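Local coordinates for protein Adenylate/guanylate cyclase/hydrolase, alpha/beta fold family (Ruegeria pomeroyi, PDB 3MR7) that is probably an adenylate cyclase, represented here by its N-terminal cyclase catalytic domain, cut from a longer protein that also carries an alpha/beta-hydrolase family region, at residues A[7-12]-A[68-73]; A[33-38]-A[82-87]; A[61-66]-A[110-115]; A[76-81]-A[130-135]. All blocks are in the same frame, centred on the assembly; numbering follows the deposited sequence.

Helix 67-84 takes part in three of the four contacts. Near its start it packs on strand 4-15 (interaction 1). Midway it meets the start of strand 132-135 (interaction 4), and at its C-terminal end it meets helix 27-47 (interaction 2). Interactions 1 and 4 are buried, but the first has no hydrogen bond and rests on apolar side chains, while the second turns on a glutamine amide. Interaction 2 lies further out and is the most polar, with a tyrosine set among charged groups. Interaction 3 is partly buried and apolar. It joins strands 59-64 and 112-113. Interactions 1 and 3 touch through paired strands, and Tyr36 of interaction 2 packs on Met81 of interaction 4.

Interaction 1. Residues A[7-12]-A[68-73]; sequences LCAILA and QAALRC
Helix 67-84 packs on strand 4-15 of the cyclase sheet, and Ala9 and Ala70 are the residues where the two come face to face. Their CA atoms are 6.5 Å apart. The methyl groups point at each other, with Ala9 CB 4.1 Å from Ala70 CB. Two small side chains allow helix and strand to approach this closely. Two residues along the strand, Leu11 reaches for the same turn of helix. Leu11 CD2 lies 3.9 Å from Ala70 O, with CG roughly anti to the backbone N. That is a van der Waals contact with the helix backbone. No hydrogen bond crosses between the two segments.

The fold here is ferredoxin-like. Strand 59-64, helix 67-84 and strand 96-107 make a split beta-alpha-beta crossover, and strand 4-15 runs between its two strands, antiparallel to both. The helix therefore lies over the strand that the crossover spans. Phe64 of strand 59-64 completes the apolar layer by packing on Leu11, Ala70 and Cys73. Ile10 points to the other face of the sheet, where it meets Ala120 of helix 115-126.

Interaction 2. Residues A[33-38]-A[82-87]; sequences QKLYRR and QQREED
Tyr36 has CG anti to its own carbonyl carbon (chi1 -70°), which sends the ring out from helix 27-47 toward Arg84 and Glu85. Arg84 folds back at chi2 and chi3, and this bend brings its guanidinium alongside the ring. The two side chains run antiparallel, one alongside the other. Their flat groups stand almost perpendicular, with planes 89° apart. Tyr36 CE1 sits over one face of the guanidinium, off-centre, near the margin of the group, 3.7 Å from Arg84 CZ. The arginine in turn lies at the edge of the ring, so this is not a cation-pi stack. Arg84 CB also packs near the phenol oxygen, 3.5 Å from Tyr36 OH.

The hydroxyl donates a hydrogen bond to the carboxylate, with Tyr36 OH 2.9 Å from Glu85 OE2. It meets the oxygen from above the carboxylate plane, 36° out of it. OE2 also forms a salt bridge with Arg32, and OE1 accepts from the backbone N of Ile94. The carboxylate is thus held on both oxygens. Arg84 NH2 has its own salt bridge to Glu39. A phenylalanine in place of Tyr36 would probably leave Glu85 OE2 without its phenol donor, though still bridged to Arg32.

The contact is helix-helix packing within the cyclase catalytic domain, joining the end of helix 67-84 to helix 27-47. On helix 27-47, Arg38 forms a salt bridge with Glu23 of the second subunit. One turn back on helix 67-84, Met81, present as selenomethionine, packs on the Tyr36 ring. Helix 27-47 also meets strand 51-56, where Arg37 touches Ile52 and Thr55.

Interaction 3. Residues A[61-66]-A[110-115]; sequences LARFDT and GDIFGD
No flat group stacks across the contact of Leu61 and Arg63 with Ile112. The Arg63 guanidinium is carried past the isoleucine by an extended chain, and only the aliphatic part touches: Arg63 CD lies 4.2 Å from Ile112 CG2. The other flat group, the Asp111 carboxylate, turns back on its own segment. Its OD1 takes the backbone N of Ile112 on the anti side, 22° out of the carboxylate plane, with Asp111 OD1 2.6 Å from Ile112 N. This bond is bent, with 136° at the hydrogen. Lys54 forms a salt bridge with the same oxygen.

In the apolar centre Leu61 and Ile112 meet end on, tip to tip. Leu61 CD2 and Leu61 CG each lie 3.7 Å from Ile112 CD1. Ile112 CG1 is between the backbone N and the carbonyl carbon (chi1 59°). In this rotamer one branch, through CG1 to CD1, goes to Leu61, while the CG2 branch goes to Arg63. One residue thus serves two alternate side chains on one side of strand 59-64. With an alanine at Ile112, a gap would probably open beside the end of Leu61, and the Arg63 chain would lose one of the apolar groups along it.

Strands 96-107 and 112-113, consecutive and antiparallel, form a beta-hairpin of the cyclase domain, and Ile112 packs this hairpin on strand 59-64. Leu107 of strand 96-107 packs on Ile112 and Arg63. Val53 of strand 51-56, the antiparallel partner of strand 59-64, also touches both. Leu61 reaches further across the sheet to Ile10 and Ala12 of strand 4-15.

Interaction 4. Residues A[76-81]-A[130-135]; sequences EIQQAM and GAICVS
Gln78 NE2 is gripped by two backbone carbonyls, Ala131 O and Tyr96 O. Gln78 NE2 lies 2.9 Å from Ala131 O, and the bond is nearly straight, with 161° at the hydrogen. The carbonyl oxygen lies close to the plane of the glutamine amide. Seen from Ala131, however, the donor sits 36° above the carbonyl plane, away from either lone pair. The bond to Tyr96 O can use the second N-H of the same nitrogen. Between them the two bonds should fix the rotation of the amide, which is buried.

Gln78 gets there by bending. Its CG stands beside the backbone N, and a bend at chi2 (-59°) folds the amide down over Gly130. Gln78 CG lies 3.8 Å from Gly130 O. The same carbon packs against the side of Ile132, with Gln78 CG 3.8 Å from Ile132 CG1.

Gly130, with its positive phi, and Ala131 lead into strand 132-135 of the cyclase sheet. This strand runs parallel to strand 96-107 and antiparallel to strand 161-170. Tyr96, at the start of strand 96-107, also bonds through its backbone to Gly130. The glutamine of helix 67-84 therefore meets two neighbouring strands where both begin. Trp170 of strand 161-170 packs on both Gln78 and Ile132. Further up helix 67-84, Leu71 reaches the CD1 end of Ile132. At the far end of strand 132-135, Ser135 is the N-cap of helix 136-142.

Interaction 1. Residues A[7-12]-A[68-73]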
loop_
_atom_site.group_PDB
_atom_site.type_symbol
_atom_site.label_atom_id
_atom_site.label_comp_id
_atom_site.label_asym_id
_atom_site.label_seq_id
_atom_site.Cartn_x
_atom_site.Cartn_y
_atom_site.Cartn_z
ATOM N N LEU A 7 15.834 13.210 -18.311
ATOM C CA LEU A 7 14.806 13.721 -17.427
ATOM C C LEU A 7 13.464 13.076 -17.854
ATOM O O LEU A 7 13.060 13.169 -19.008
ATOM C CB LEU A 7 14.806 15.238 -17.600
ATOM C CG LEU A 7 14.192 16.244 -16.663
ATOM C CD1 LEU A 7 14.449 15.887 -15.218
ATOM C CD2 LEU A 7 14.836 17.554 -17.017
ATOM N N CYS A 8 12.778 12.388 -16.949
ATOM C CA CYS A 8 11.606 11.632 -17.386
ATOM C C CYS A 8 10.451 11.723 -16.438
ATOM O O CYS A 8 10.627 11.908 -15.248
ATOM C CB CYS A 8 11.948 10.147 -17.589
ATOM S SG CYS A 8 11.888 9.603 -19.302
ATOM N N ALA A 9 9.259 11.568 -16.983
ATOM C CA ALA A 9 8.066 11.478 -16.179
ATOM C C ALA A 9 7.767 9.998 -15.972
ATOM O O ALA A 9 7.435 9.287 -16.905
ATOM C CB ALA A 9 6.923 12.154 -16.890
ATOM N N ILE A 10 7.903 9.534 -14.746
ATOM C CA ILE A 10 7.608 8.159 -14.415
ATOM C C ILE A 10 6.239 8.072 -13.745
ATOM O O ILE A 10 5.882 8.918 -12.923
ATOM C CB ILE A 10 8.660 7.593 -13.465
ATOM C CG1 ILE A 10 10.008 7.581 -14.147
ATOM C CG2 ILE A 10 8.319 6.193 -13.054
ATOM C CD1 ILE A 10 10.682 8.863 -14.085
ATOM N N LEU A 11 5.498 7.027 -14.110
ATOM C CA LEU A 11 4.168 6.738 -13.608
ATOM C C LEU A 11 4.145 5.291 -13.110
ATOM O O LEU A 11 4.458 4.384 -13.862
ATOM C CB LEU A 11 3.144 6.980 -14.722
ATOM C CG LEU A 11 1.787 6.271 -14.843
ATOM C CD1 LEU A 11 1.375 5.392 -13.659
ATOM C CD2 LEU A 11 0.712 7.281 -15.158
ATOM N N ALA A 12 3.816 5.091 -11.832
ATOM C CA ALA A 12 3.637 3.753 -11.273
ATOM C C ALA A 12 2.173 3.537 -10.915
ATOM O O ALA A 12 1.512 4.445 -10.413
ATOM C CB ALA A 12 4.532 3.543 -10.031
ATOM N N GLN A 68 2.928 16.777 -18.180
ATOM C CA GLN A 68 1.522 16.880 -18.490
ATOM C C GLN A 68 0.920 15.540 -18.956
ATOM O O GLN A 68 -0.134 15.137 -18.458
ATOM C CB GLN A 68 1.298 17.972 -19.508
ATOM C CG GLN A 68 0.017 18.748 -19.307
ATOM C CD GLN A 68 -0.210 19.807 -20.399
ATOM O OE1 GLN A 68 0.679 20.088 -21.220
ATOM N NE2 GLN A 68 -1.405 20.401 -20.403
ATOM N N ALA A 69 1.581 14.834 -19.879
ATOM C CA ALA A 69 0.991 13.623 -20.479
ATOM C C ALA A 69 0.847 12.476 -19.481
ATOM O O ALA A 69 -0.128 11.737 -19.517
ATOM C CB ALA A 69 1.780 13.171 -21.688
ATOM N N ALA A 70 1.820 12.321 -18.595
ATOM C CA ALA A 70 1.688 11.364 -17.515
ATOM C C ALA A 70 0.420 11.678 -16.733
ATOM O O ALA A 70 -0.393 10.783 -16.458
ATOM C CB ALA A 70 2.904 11.402 -16.596
ATOM N N LEU A 71 0.230 12.951 -16.405
ATOM C CA LEU A 71 -0.867 13.316 -15.522
ATOM C C LEU A 71 -2.238 13.199 -16.182
ATOM O O LEU A 71 -3.165 12.684 -15.574
ATOM C CB LEU A 71 -0.655 14.696 -14.888
ATOM C CG LEU A 71 -1.696 15.072 -13.826
ATOM C CD1 LEU A 71 -1.903 13.926 -12.842
ATOM C CD2 LEU A 71 -1.295 16.343 -13.085
ATOM N N ARG A 72 -2.378 13.655 -17.416
ATOM C CA ARG A 72 -3.674 13.533 -18.081
ATOM C C ARG A 72 -3.992 12.069 -18.287
ATOM O O ARG A 72 -5.154 11.642 -18.261
ATOM C CB ARG A 72 -3.671 14.226 -19.431
ATOM C CG ARG A 72 -3.540 15.728 -19.333
ATOM C CD ARG A 72 -3.145 16.286 -20.691
ATOM N NE ARG A 72 -3.251 17.737 -20.770
ATOM C CZ ARG A 72 -3.171 18.414 -21.910
ATOM N NH1 ARG A 72 -2.993 17.767 -23.058
ATOM N NH2 ARG A 72 -3.278 19.735 -21.911
ATOM N N CYS A 73 -2.949 11.292 -18.496
ATOM C CA CYS A 73 -3.142 9.873 -18.687
ATOM C C CYS A 73 -3.736 9.248 -17.418
ATOM O O CYS A 73 -4.728 8.520 -17.490
ATOM C CB CYS A 73 -1.823 9.235 -19.096
ATOM S SG CYS A 73 -1.834 7.481 -19.254
#

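Interaction 2. Residues A[33-38]-A[82-87]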
loop_
_atom_site.group_PDB
_atom_site.type_symbol
_atom_site.label_atom_id
_atom_site.label_comp_id
_atom_site.label_asym_id
_atom_site.label_seq_id
_atom_site.Cartn_x
_atom_site.Cartn_y
_atom_site.Cartn_z
ATOM N N GLN A 33 -10.102 -6.761 -14.256
ATOM C CA GLN A 33 -8.910 -5.918 -14.310
ATOM C C GLN A 33 -8.109 -6.222 -15.565
ATOM O O GLN A 33 -7.569 -5.306 -16.192
ATOM C CB GLN A 33 -8.061 -5.978 -13.025
ATOM C CG GLN A 33 -6.777 -6.762 -13.125
ATOM C CD GLN A 33 -5.620 -5.979 -13.731
ATOM O OE1 GLN A 33 -4.591 -6.564 -14.057
ATOM N NE2 GLN A 33 -5.787 -4.675 -13.903
ATOM N N LYS A 34 -8.063 -7.490 -15.957
ATOM C CA LYS A 34 -7.425 -7.817 -17.217
ATOM C C LYS A 34 -8.072 -7.018 -18.357
ATOM O O LYS A 34 -7.379 -6.489 -19.230
ATOM C CB LYS A 34 -7.506 -9.312 -17.489
ATOM C CG LYS A 34 -6.439 -10.145 -16.825
ATOM C CD LYS A 34 -6.814 -11.612 -17.004
ATOM C CE LYS A 34 -5.600 -12.523 -17.008
ATOM N NZ LYS A 34 -5.616 -13.405 -18.228
ATOM N N LEU A 35 -9.396 -6.922 -18.329
ATOM C CA LEU A 35 -10.146 -6.122 -19.300
ATOM C C LEU A 35 -9.796 -4.646 -19.290
ATOM O O LEU A 35 -9.560 -4.064 -20.332
ATOM C CB LEU A 35 -11.644 -6.208 -19.054
ATOM C CG LEU A 35 -12.341 -5.364 -20.103
ATOM C CD1 LEU A 35 -11.942 -5.887 -21.474
ATOM C CD2 LEU A 35 -13.819 -5.397 -19.919
ATOM N N TYR A 36 -9.808 -4.036 -18.109
ATOM C CA TYR A 36 -9.508 -2.606 -17.969
ATOM C C TYR A 36 -8.096 -2.293 -18.437
ATOM O O TYR A 36 -7.870 -1.324 -19.172
ATOM C CB TYR A 36 -9.698 -2.124 -16.523
ATOM C CG TYR A 36 -11.132 -2.064 -16.042
ATOM C CD1 TYR A 36 -12.180 -1.751 -16.904
ATOM C CD2 TYR A 36 -11.436 -2.315 -14.719
ATOM C CE1 TYR A 36 -13.485 -1.678 -16.444
ATOM C CE2 TYR A 36 -12.729 -2.258 -14.256
ATOM C CZ TYR A 36 -13.746 -1.928 -15.106
ATOM O OH TYR A 36 -15.026 -1.871 -14.593
ATOM N N ARG A 37 -7.142 -3.116 -18.016
ATOM C CA ARG A 37 -5.781 -2.964 -18.506
ATOM C C ARG A 37 -5.776 -2.881 -20.028
ATOM O O ARG A 37 -5.029 -2.112 -20.607
ATOM C CB ARG A 37 -4.905 -4.132 -18.053
ATOM C CG ARG A 37 -3.622 -4.252 -18.834
ATOM C CD ARG A 37 -2.587 -3.240 -18.398
ATOM N NE ARG A 37 -1.428 -3.914 -17.841
ATOM C CZ ARG A 37 -0.274 -4.061 -18.471
ATOM N NH1 ARG A 37 -0.111 -3.551 -19.680
ATOM N NH2 ARG A 37 0.720 -4.707 -17.884
ATOM N N ARG A 38 -6.626 -3.667 -20.675
ATOM C CA ARG A 38 -6.551 -3.760 -22.115
ATOM C C ARG A 38 -7.337 -2.679 -22.803
ATOM O O ARG A 38 -6.903 -2.136 -23.822
ATOM C CB ARG A 38 -7.013 -5.125 -22.596
ATOM C CG ARG A 38 -5.892 -6.084 -22.740
ATOM C CD ARG A 38 -6.384 -7.520 -22.640
ATOM N NE ARG A 38 -5.672 -8.154 -21.548
ATOM C CZ ARG A 38 -4.568 -8.854 -21.724
ATOM N NH1 ARG A 38 -4.099 -9.025 -22.951
ATOM N NH2 ARG A 38 -3.953 -9.388 -20.685
ATOM N N GLN A 82 -13.856 5.490 -12.205
ATOM C CA GLN A 82 -14.954 5.893 -11.336
ATOM C C GLN A 82 -16.292 5.575 -12.002
ATOM O O GLN A 82 -17.198 5.074 -11.354
ATOM C CB GLN A 82 -14.876 7.375 -10.919
ATOM C CG GLN A 82 -16.227 7.957 -10.474
ATOM C CD GLN A 82 -16.087 9.264 -9.699
ATOM O OE1 GLN A 82 -15.161 10.041 -9.929
ATOM N NE2 GLN A 82 -17.018 9.516 -8.782
ATOM N N GLN A 83 -16.403 5.861 -13.295
ATOM C CA GLN A 83 -17.631 5.591 -14.027
ATOM C C GLN A 83 -17.843 4.099 -14.193
ATOM O O GLN A 83 -18.934 3.594 -13.949
ATOM C CB GLN A 83 -17.592 6.231 -15.406
ATOM C CG GLN A 83 -17.485 7.732 -15.403
ATOM C CD GLN A 83 -17.618 8.306 -16.800
ATOM O OE1 GLN A 83 -17.862 9.506 -16.975
ATOM N NE2 GLN A 83 -17.472 7.444 -17.811
ATOM N N ARG A 84 -16.798 3.393 -14.609
ATOM C CA ARG A 84 -16.920 1.981 -14.955
ATOM C C ARG A 84 -17.344 1.086 -13.778
ATOM O O ARG A 84 -17.934 0.013 -13.966
ATOM C CB ARG A 84 -15.609 1.464 -15.547
ATOM C CG ARG A 84 -15.112 2.197 -16.786
ATOM C CD ARG A 84 -15.971 1.908 -17.978
ATOM N NE ARG A 84 -16.157 0.471 -18.223
ATOM C CZ ARG A 84 -15.508 -0.223 -19.159
ATOM N NH1 ARG A 84 -14.618 0.399 -19.923
ATOM N NH2 ARG A 84 -15.747 -1.529 -19.331
ATOM N N GLU A 85 -17.046 1.522 -12.565
ATOM C CA GLU A 85 -17.317 0.701 -11.404
ATOM C C GLU A 85 -18.455 1.243 -10.533
ATOM O O GLU A 85 -18.657 0.766 -9.419
ATOM C CB GLU A 85 -16.040 0.551 -10.565
ATOM C CG GLU A 85 -15.028 -0.424 -11.153
ATOM C CD GLU A 85 -15.446 -1.885 -10.990
ATOM O OE1 GLU A 85 -15.181 -2.454 -9.902
ATOM O OE2 GLU A 85 -16.044 -2.454 -11.940
ATOM N N GLU A 86 -19.201 2.231 -11.021
ATOM C CA GLU A 86 -20.150 2.916 -10.145
ATOM C C GLU A 86 -21.424 2.111 -9.848
ATOM O O GLU A 86 -22.128 2.386 -8.873
ATOM C CB GLU A 86 -20.505 4.286 -10.701
ATOM C CG GLU A 86 -21.458 4.197 -11.863
ATOM C CD GLU A 86 -21.547 5.483 -12.660
ATOM O OE1 GLU A 86 -21.181 6.565 -12.124
ATOM O OE2 GLU A 86 -21.990 5.391 -13.831
ATOM N N ASP A 87 -21.731 1.125 -10.686
ATOM C CA ASP A 87 -22.913 0.301 -10.453
ATOM C C ASP A 87 -22.549 -1.001 -9.751
ATOM O O ASP A 87 -23.383 -1.876 -9.559
ATOM C CB ASP A 87 -23.662 0.049 -11.755
ATOM C CG ASP A 87 -24.355 1.298 -12.265
ATOM O OD1 ASP A 87 -25.144 1.881 -11.490
ATOM O OD2 ASP A 87 -24.106 1.710 -13.422
#

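Interaction 3. Residues A[61-66]-A[110-115]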
loop_
_atom_site.group_PDB
_atom_site.type_symbol
_atom_site.label_atom_id
_atom_site.label_comp_id
_atom_site.label_asym_id
_atom_site.label_seq_id
_atom_site.Cartn_x
_atom_site.Cartn_y
_atom_site.Cartn_z
ATOM N N LEU A 61 5.001 0.147 -14.526
ATOM C CA LEU A 61 5.841 1.327 -14.559
ATOM C C LEU A 61 5.843 1.848 -15.971
ATOM O O LEU A 61 6.150 1.109 -16.890
ATOM C CB LEU A 61 7.245 0.911 -14.182
ATOM C CG LEU A 61 8.220 1.914 -13.620
ATOM C CD1 LEU A 61 7.611 2.566 -12.449
ATOM C CD2 LEU A 61 9.424 1.127 -13.186
ATOM N N ALA A 62 5.488 3.104 -16.175
ATOM C CA ALA A 62 5.474 3.619 -17.541
ATOM C C ALA A 62 6.140 4.960 -17.555
ATOM O O ALA A 62 6.286 5.585 -16.521
ATOM C CB ALA A 62 4.062 3.723 -18.084
ATOM N N ARG A 63 6.545 5.416 -18.728
ATOM C CA ARG A 63 7.220 6.693 -18.788
ATOM C C ARG A 63 6.747 7.525 -19.943
ATOM O O ARG A 63 6.323 7.008 -20.965
ATOM C CB ARG A 63 8.727 6.506 -18.863
ATOM C CG ARG A 63 9.221 6.040 -20.207
ATOM C CD ARG A 63 10.623 5.515 -20.073
ATOM N NE ARG A 63 10.996 4.765 -21.252
ATOM C CZ ARG A 63 11.495 5.314 -22.352
ATOM N NH1 ARG A 63 11.687 6.625 -22.424
ATOM N NH2 ARG A 63 11.807 4.545 -23.378
ATOM N N PHE A 64 6.863 8.827 -19.758
ATOM C CA PHE A 64 6.295 9.822 -20.647
ATOM C C PHE A 64 7.311 10.953 -20.928
ATOM O O PHE A 64 8.258 11.182 -20.170
ATOM C CB PHE A 64 5.034 10.434 -20.016
ATOM C CG PHE A 64 3.912 9.461 -19.802
ATOM C CD1 PHE A 64 2.840 9.411 -20.689
ATOM C CD2 PHE A 64 3.904 8.617 -18.697
ATOM C CE1 PHE A 64 1.787 8.513 -20.493
ATOM C CE2 PHE A 64 2.856 7.719 -18.488
ATOM C CZ PHE A 64 1.793 7.665 -19.394
ATOM N N ASP A 65 7.094 11.673 -22.018
ATOM C CA ASP A 65 8.016 12.718 -22.404
ATOM C C ASP A 65 7.692 14.023 -21.735
ATOM O O ASP A 65 8.589 14.824 -21.488
ATOM C CB ASP A 65 8.013 12.891 -23.907
ATOM C CG ASP A 65 8.816 11.824 -24.594
ATOM O OD1 ASP A 65 9.821 11.351 -23.991
ATOM O OD2 ASP A 65 8.430 11.453 -25.726
ATOM N N THR A 66 6.414 14.245 -21.451
ATOM C CA THR A 66 6.036 15.424 -20.689
ATOM C C THR A 66 5.436 15.035 -19.364
ATOM O O THR A 66 4.862 13.969 -19.249
ATOM C CB THR A 66 5.069 16.349 -21.461
ATOM O OG1 THR A 66 3.970 15.597 -22.018
ATOM C CG2 THR A 66 5.830 17.032 -22.562
ATOM N N GLY A 110 15.493 -1.345 -22.086
ATOM C CA GLY A 110 14.082 -1.449 -21.754
ATOM C C GLY A 110 13.762 -1.383 -20.271
ATOM O O GLY A 110 12.659 -1.756 -19.863
ATOM N N ASP A 111 14.721 -0.924 -19.468
ATOM C CA ASP A 111 14.471 -0.715 -18.054
ATOM C C ASP A 111 14.979 0.630 -17.522
ATOM O O ASP A 111 15.884 1.234 -18.079
ATOM C CB ASP A 111 15.018 -1.865 -17.233
ATOM C CG ASP A 111 14.240 -2.067 -15.959
ATOM O OD1 ASP A 111 13.519 -1.135 -15.526
ATOM O OD2 ASP A 111 14.342 -3.166 -15.391
ATOM N N ILE A 112 14.382 1.106 -16.442
ATOM C CA ILE A 112 14.716 2.425 -15.950
ATOM C C ILE A 112 15.292 2.377 -14.543
ATOM O O ILE A 112 14.994 1.467 -13.773
ATOM C CB ILE A 112 13.498 3.317 -16.019
ATOM C CG1 ILE A 112 12.381 2.723 -15.198
ATOM C CG2 ILE A 112 12.965 3.338 -17.420
ATOM C CD1 ILE A 112 11.100 3.493 -15.407
ATOM N N PHE A 113 16.132 3.350 -14.209
ATOM C CA PHE A 113 16.857 3.310 -12.943
ATOM C C PHE A 113 16.995 4.696 -12.334
ATOM O O PHE A 113 17.072 5.696 -13.043
ATOM C CB PHE A 113 18.264 2.723 -13.127
ATOM C CG PHE A 113 18.291 1.367 -13.784
ATOM C CD1 PHE A 113 18.623 0.229 -13.056
ATOM C CD2 PHE A 113 18.017 1.219 -15.139
ATOM C CE1 PHE A 113 18.672 -1.044 -13.666
ATOM C CE2 PHE A 113 18.059 -0.050 -15.744
ATOM C CZ PHE A 113 18.386 -1.174 -15.002
ATOM N N GLY A 114 17.042 4.741 -11.009
ATOM C CA GLY A 114 17.310 5.968 -10.285
ATOM C C GLY A 114 16.345 6.208 -9.145
ATOM O O GLY A 114 15.224 5.677 -9.151
ATOM N N ASP A 115 16.773 7.011 -8.175
ATOM C CA ASP A 115 15.888 7.458 -7.116
ATOM C C ASP A 115 14.528 7.838 -7.676
ATOM O O ASP A 115 13.511 7.314 -7.234
ATOM C CB ASP A 115 16.467 8.681 -6.427
ATOM C CG ASP A 115 17.665 8.362 -5.580
ATOM O OD1 ASP A 115 18.081 7.189 -5.584
ATOM O OD2 ASP A 115 18.187 9.287 -4.908
#

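Interaction 4. Residues A[76-81]-A[130-135]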
loop_
_atom_site.group_PDB
_atom_site.type_symbol
_atom_site.label_atom_id
_atom_site.label_comp_id
_atom_site.label_asym_id
_atom_site.label_seq_id
_atom_site.Cartn_x
_atom_site.Cartn_y
_atom_site.Cartn_z
ATOM N N GLU A 76 -7.235 10.422 -16.850
ATOM C CA GLU A 76 -8.096 9.774 -17.839
ATOM C C GLU A 76 -8.521 8.411 -17.349
ATOM O O GLU A 76 -9.711 8.060 -17.354
ATOM C CB GLU A 76 -7.361 9.605 -19.163
ATOM C CG GLU A 76 -8.260 9.194 -20.322
ATOM C CD GLU A 76 -7.493 8.833 -21.620
ATOM O OE1 GLU A 76 -6.361 9.339 -21.830
ATOM O OE2 GLU A 76 -8.036 8.043 -22.436
ATOM N N ILE A 77 -7.521 7.642 -16.938
ATOM C CA ILE A 77 -7.727 6.358 -16.308
ATOM C C ILE A 77 -8.606 6.378 -15.039
ATOM O O ILE A 77 -9.597 5.667 -14.972
ATOM C CB ILE A 77 -6.375 5.734 -15.974
ATOM C CG1 ILE A 77 -5.590 5.524 -17.265
ATOM C CG2 ILE A 77 -6.561 4.408 -15.212
ATOM C CD1 ILE A 77 -4.234 4.904 -17.060
ATOM N N GLN A 78 -8.235 7.185 -14.045
ATOM C CA GLN A 78 -8.936 7.229 -12.775
ATOM C C GLN A 78 -10.370 7.738 -12.901
ATOM O O GLN A 78 -11.266 7.229 -12.254
ATOM C CB GLN A 78 -8.156 8.068 -11.765
ATOM C CG GLN A 78 -6.825 7.487 -11.415
ATOM C CD GLN A 78 -6.961 6.085 -10.821
ATOM O OE1 GLN A 78 -7.548 5.190 -11.445
ATOM N NE2 GLN A 78 -6.417 5.886 -9.605
ATOM N N GLN A 79 -10.600 8.725 -13.749
ATOM C CA GLN A 79 -11.966 9.182 -13.999
ATOM C C GLN A 79 -12.866 8.171 -14.725
ATOM O O GLN A 79 -14.089 8.143 -14.506
ATOM C CB GLN A 79 -11.962 10.497 -14.757
ATOM C CG GLN A 79 -11.414 11.666 -13.959
ATOM C CD GLN A 79 -10.988 12.791 -14.868
ATOM O OE1 GLN A 79 -11.064 12.674 -16.094
ATOM N NE2 GLN A 79 -10.536 13.885 -14.283
ATOM N N ALA A 80 -12.280 7.344 -15.589
ATOM C CA ALA A 80 -13.084 6.369 -16.294
ATOM C C ALA A 80 -13.402 5.232 -15.320
ATOM O O ALA A 80 -14.475 4.621 -15.362
ATOM C CB ALA A 80 -12.352 5.853 -17.505
HETATM N N MSE A 81 -12.462 4.962 -14.430
HETATM C CA MSE A 81 -12.634 3.861 -13.508
HETATM C C MSE A 81 -13.715 4.201 -12.523
HETATM O O MSE A 81 -14.419 3.305 -12.063
HETATM C CB MSE A 81 -11.338 3.519 -12.782
HETATM C CG MSE A 81 -10.338 2.841 -13.690
HETATM SE SE MSE A 81 -10.889 1.000 -14.102
HETATM C CE MSE A 81 -10.436 0.186 -12.380
ATOM N N GLY A 130 -7.947 4.699 -6.109
ATOM C CA GLY A 130 -8.694 5.493 -7.057
ATOM C C GLY A 130 -8.161 6.891 -7.279
ATOM O O GLY A 130 -8.707 7.607 -8.080
ATOM N N ALA A 131 -7.092 7.252 -6.578
ATOM C CA ALA A 131 -6.557 8.586 -6.592
ATOM C C ALA A 131 -5.248 8.596 -7.342
ATOM O O ALA A 131 -4.864 7.601 -7.899
ATOM C CB ALA A 131 -6.347 9.073 -5.155
ATOM N N ILE A 132 -4.574 9.735 -7.341
ATOM C CA ILE A 132 -3.292 9.892 -7.979
ATOM C C ILE A 132 -2.407 10.722 -7.052
ATOM O O ILE A 132 -2.802 11.802 -6.649
ATOM C CB ILE A 132 -3.408 10.719 -9.244
ATOM C CG1 ILE A 132 -4.449 10.154 -10.189
ATOM C CG2 ILE A 132 -2.074 10.787 -9.927
ATOM C CD1 ILE A 132 -4.554 10.946 -11.469
ATOM N N CYS A 133 -1.216 10.231 -6.710
ATOM C CA CYS A 133 -0.262 11.012 -5.917
ATOM C C CYS A 133 0.909 11.431 -6.781
ATOM O O CYS A 133 1.472 10.612 -7.494
ATOM C CB CYS A 133 0.243 10.215 -4.721
ATOM S SG CYS A 133 -0.882 10.212 -3.342
ATOM N N VAL A 134 1.263 12.704 -6.738
ATOM C CA VAL A 134 2.379 13.201 -7.547
ATOM C C VAL A 134 3.380 13.900 -6.653
ATOM O O VAL A 134 3.023 14.485 -5.629
ATOM C CB VAL A 134 1.898 14.174 -8.610
ATOM C CG1 VAL A 134 0.564 13.676 -9.158
ATOM C CG2 VAL A 134 1.742 15.590 -8.018
ATOM N N SER A 135 4.646 13.827 -7.002
ATOM C CA SER A 135 5.617 14.502 -6.174
ATOM C C SER A 135 5.404 15.999 -6.382
ATOM O O SER A 135 4.692 16.416 -7.309
ATOM C CB SER A 135 7.026 14.120 -6.580
ATOM O OG SER A 135 7.311 14.666 -7.860
#